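Side-chain contacts in peptidoglycan-binding domain 1 (Burkholderia, PDB 5NM7), which is a modular phage endolysin that probably cleaves bacterial peptidoglycan with a lysozyme-like muramidase domain joined to a peptidoglycan-binding domain: residues Val223-Ala226 against Ala227-Lys231; Val89-Ala92 against Ala93-Val97. All blocks are in the same frame, centred on the assembly; numbering follows the deposited sequence.

Contact 1 of 2, residues Val223-Ala226 against Ala227-Lys231; sequences VMLA and ALRSK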
# COMPACT_ATOMS: atom_id res chain seq x y z
N VAL A 223 -5.22 -14.58 14.16
CA VAL A 223 -5.51 -13.58 15.19
C VAL A 223 -5.64 -12.22 14.54
O VAL A 223 -6.59 -11.50 14.79
CB VAL A 223 -4.41 -13.57 16.26
CG1 VAL A 223 -4.64 -12.46 17.26
CG2 VAL A 223 -4.42 -14.92 16.98
N MET A 224 -4.70 -11.91 13.67
CA MET A 224 -4.80 -10.68 12.86
C MET A 224 -6.04 -10.61 11.96
O MET A 224 -6.73 -9.57 11.89
CB MET A 224 -3.51 -10.51 12.03
CG MET A 224 -3.49 -9.20 11.29
SD MET A 224 -2.08 -9.15 10.16
CE MET A 224 -0.86 -8.95 11.35
N LEU A 225 -6.35 -11.71 11.29
CA LEU A 225 -7.52 -11.82 10.48
C LEU A 225 -8.78 -11.56 11.29
O LEU A 225 -9.70 -10.88 10.86
CB LEU A 225 -7.58 -13.20 9.84
CG LEU A 225 -8.80 -13.53 8.99
CD1 LEU A 225 -8.89 -12.64 7.78
CD2 LEU A 225 -8.71 -14.98 8.56
N ALA A 226 -8.84 -12.16 12.48
CA ALA A 226 -10.02 -11.99 13.32
C ALA A 226 -10.15 -10.56 13.77
O ALA A 226 -11.27 -10.06 13.84
CB ALA A 226 -10.00 -12.94 14.51
N ALA A 227 -9.01 -9.90 14.04
CA ALA A 227 -9.02 -8.52 14.48
C ALA A 227 -9.57 -7.63 13.37
O ALA A 227 -10.40 -6.78 13.61
CB ALA A 227 -7.67 -8.07 14.93
N LEU A 228 -9.14 -7.90 12.14
CA LEU A 228 -9.62 -7.17 11.01
C LEU A 228 -11.10 -7.40 10.76
O LEU A 228 -11.88 -6.46 10.58
CB LEU A 228 -8.79 -7.53 9.76
CG LEU A 228 -9.19 -6.78 8.50
CD1 LEU A 228 -9.14 -5.28 8.71
CD2 LEU A 228 -8.27 -7.22 7.40
N ARG A 229 -11.52 -8.66 10.80
CA ARG A 229 -12.91 -8.99 10.56
C ARG A 229 -13.82 -8.31 11.55
O ARG A 229 -14.90 -7.89 11.17
CB ARG A 229 -13.13 -10.50 10.64
CG ARG A 229 -12.62 -11.21 9.41
CD ARG A 229 -12.82 -12.70 9.57
NE ARG A 229 -12.51 -13.43 8.36
CZ ARG A 229 -12.33 -14.74 8.31
NH1 ARG A 229 -12.43 -15.47 9.43
NH2 ARG A 229 -12.06 -15.32 7.17
N SER A 230 -13.36 -8.21 12.80
CA SER A 230 -14.18 -7.71 13.91
C SER A 230 -13.94 -6.18 14.12
O SER A 230 -14.42 -5.59 15.09
CB SER A 230 -13.94 -8.59 15.15
OG SER A 230 -12.67 -8.36 15.77
N LYS A 231 -13.20 -5.56 13.19
CA LYS A 231 -12.89 -4.14 13.20
C LYS A 231 -12.25 -3.69 14.49
O LYS A 231 -12.59 -2.63 15.05
CB LYS A 231 -14.13 -3.31 12.86
CG LYS A 231 -14.78 -3.64 11.53
CD LYS A 231 -16.00 -4.55 11.75
CE LYS A 231 -17.13 -4.20 10.82
NZ LYS A 231 -18.31 -5.08 11.07

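Contact 2 of 2, residues Val89-Ala92 against Ala93-Val97; sequences VDLA and AVRAV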
# COMPACT_ATOMS: atom_id res chain seq x y z
N VAL A 89 -14.12 -10.04 4.91
CA VAL A 89 -14.07 -8.80 5.68
C VAL A 89 -14.98 -7.82 4.93
O VAL A 89 -15.08 -7.85 3.70
CB VAL A 89 -12.61 -8.31 5.79
CG1 VAL A 89 -12.51 -6.87 6.30
CG2 VAL A 89 -11.77 -9.23 6.67
N ASP A 90 -15.66 -6.97 5.69
CA ASP A 90 -16.54 -5.95 5.16
C ASP A 90 -15.70 -5.08 4.19
O ASP A 90 -14.54 -4.76 4.47
CB ASP A 90 -17.15 -5.16 6.35
CG ASP A 90 -18.27 -5.95 7.12
OD1 ASP A 90 -18.83 -6.96 6.62
OD2 ASP A 90 -18.61 -5.54 8.24
N LEU A 91 -16.26 -4.78 3.04
CA LEU A 91 -15.54 -4.02 2.01
C LEU A 91 -15.03 -2.69 2.57
O LEU A 91 -13.87 -2.30 2.29
CB LEU A 91 -16.42 -3.76 0.79
CG LEU A 91 -15.81 -2.83 -0.28
CD1 LEU A 91 -14.51 -3.41 -0.84
CD2 LEU A 91 -16.80 -2.54 -1.39
N ALA A 92 -15.85 -2.02 3.39
CA ALA A 92 -15.44 -0.77 4.01
C ALA A 92 -14.17 -0.93 4.85
O ALA A 92 -13.34 -0.03 4.93
CB ALA A 92 -16.56 -0.19 4.85
N ALA A 93 -14.03 -2.09 5.51
CA ALA A 93 -12.83 -2.36 6.28
C ALA A 93 -11.60 -2.53 5.40
O ALA A 93 -10.50 -2.06 5.74
CB ALA A 93 -13.00 -3.58 7.20
N VAL A 94 -11.79 -3.19 4.26
CA VAL A 94 -10.70 -3.36 3.27
C VAL A 94 -10.31 -2.02 2.66
O VAL A 94 -9.13 -1.73 2.54
CB VAL A 94 -11.07 -4.36 2.17
CG1 VAL A 94 -10.04 -4.39 1.07
CG2 VAL A 94 -11.20 -5.76 2.79
N ARG A 95 -11.29 -1.21 2.32
CA ARG A 95 -11.02 0.13 1.86
C ARG A 95 -10.26 0.96 2.88
O ARG A 95 -9.30 1.66 2.53
CB ARG A 95 -12.31 0.85 1.51
CG ARG A 95 -13.03 0.29 0.31
CD ARG A 95 -14.13 1.28 -0.05
NE ARG A 95 -14.92 0.89 -1.21
CZ ARG A 95 -14.53 0.98 -2.49
NH1 ARG A 95 -13.31 1.42 -2.84
NH2 ARG A 95 -15.38 0.61 -3.44
N ALA A 96 -10.65 0.87 4.16
CA ALA A 96 -9.92 1.54 5.23
C ALA A 96 -8.50 1.07 5.38
O ALA A 96 -7.60 1.84 5.49
CB ALA A 96 -10.66 1.38 6.55
N VAL A 97 -8.27 -0.25 5.36
CA VAL A 97 -6.91 -0.79 5.41
C VAL A 97 -6.07 -0.35 4.24
O VAL A 97 -4.90 0.01 4.40
CB VAL A 97 -6.91 -2.32 5.48
CG1 VAL A 97 -5.50 -2.87 5.34
CG2 VAL A 97 -7.44 -2.72 6.83

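Contact 1 of 2, residues Val223-Ala226 against Ala227-Lys231
Leu-225 lies one helical turn before Arg-229 and lays its isobutyl end over one face of the guanidinium. Its CD2 stands over the centre of that flat group, 3.6 Å from CZ of Arg-229, while CD1 sits nearer NE. Arg-229 reaches this position because its CG is anti to the carbonyl carbon (chi1 -76°) and the chain then runs extended to NE, back along the helix. Beyond the leucine, NE of Arg-229 is bonded to the carbonyl of Leu-87, while one methyl, CD2, lies over a face. At the next residue, Ala-226 O takes two donors from Ser-230, one turn later: Ser-230 N at 3.0 Å and Ser-230 OG at 2.9 Å, from opposite faces of the carbonyl plane. OG sits between the backbone N and the carbonyl carbon (chi1 74°), which puts it beside Ala-226 O, and it also bonds to Lys-232 NZ. Met-224 and Leu-228 point into the protein, against Phe-236 and Trp-233 of helix 233-241. Lys-231, with positive phi, is the C-prime residue of a Schellman motif in which Lys-231 N bonds to Leu-228 O and Lys-232 N to Ala-227 O, a common way for an alpha-helix to end.

Contact 2 of 2, residues Val89-Ala92 against Ala93-Val97
Val-89 sets one methyl, CG1, on the first turn of the helix that follows it, pressing against CB of Ala-93 at 3.4 Å, closer than carbon pairs usually come. The same methyl meets CG2 of Val-94 at 3.9 Å. With CG1 anti to the backbone N (chi1 167°), this branch faces the helix and CG2 is left to pack on Arg-229 of helix 222-229. On another side of the helix Leu-91 and Arg-95 overlap as an i, i+4 pair. The two side chains slant across each other, with CD2 of Leu-91 3.9 Å from NE of Arg-95 and CD1 near CG, on one face of the guanidinium. The leucine thus packs against the NE and NH2 side of the group, and Asp-77 takes NH1 in a salt bridge. The backbone beneath is regular: Arg-95 N reaches Leu-91 O at 2.8 Å in an almost straight bond, and Val-94 N meets Asp-90 O at 3.2 Å in the carbonyl plane. Asp-90 O also receives a weak bond from Ala-93 N. The carboxylate of Asp-90, at the N-cap position, pairs with Lys-231. The overlap of Val-89 with Val-94 across this helix start is a hydrophobic staple, N' to N4, here without a side-chain capping bond from Asp-90.

In the fold
Read from the N terminus, the chain leaves helix 77-87, turns through Val-89 and enters helix 91-101, where contact 2 forms; contact 1 follows much later, in helix 222-229. Each is local, so neither encloses a long loop and the two neither nest nor cross. Their centres are 11 Å apart, and they meet directly: the salt bridge, 2.9 Å from Lys-231 NZ to Asp-90 OD2, links the end of one helix to the start of the other, while Leu-228 CD1 packs on Val-97 CG2 at 3.6 Å. These contacts bring the start of helix 91-101, with its neighbours 77-87 and 250-265, against the end of helix 222-229, with its neighbours 207-219 and 233-241.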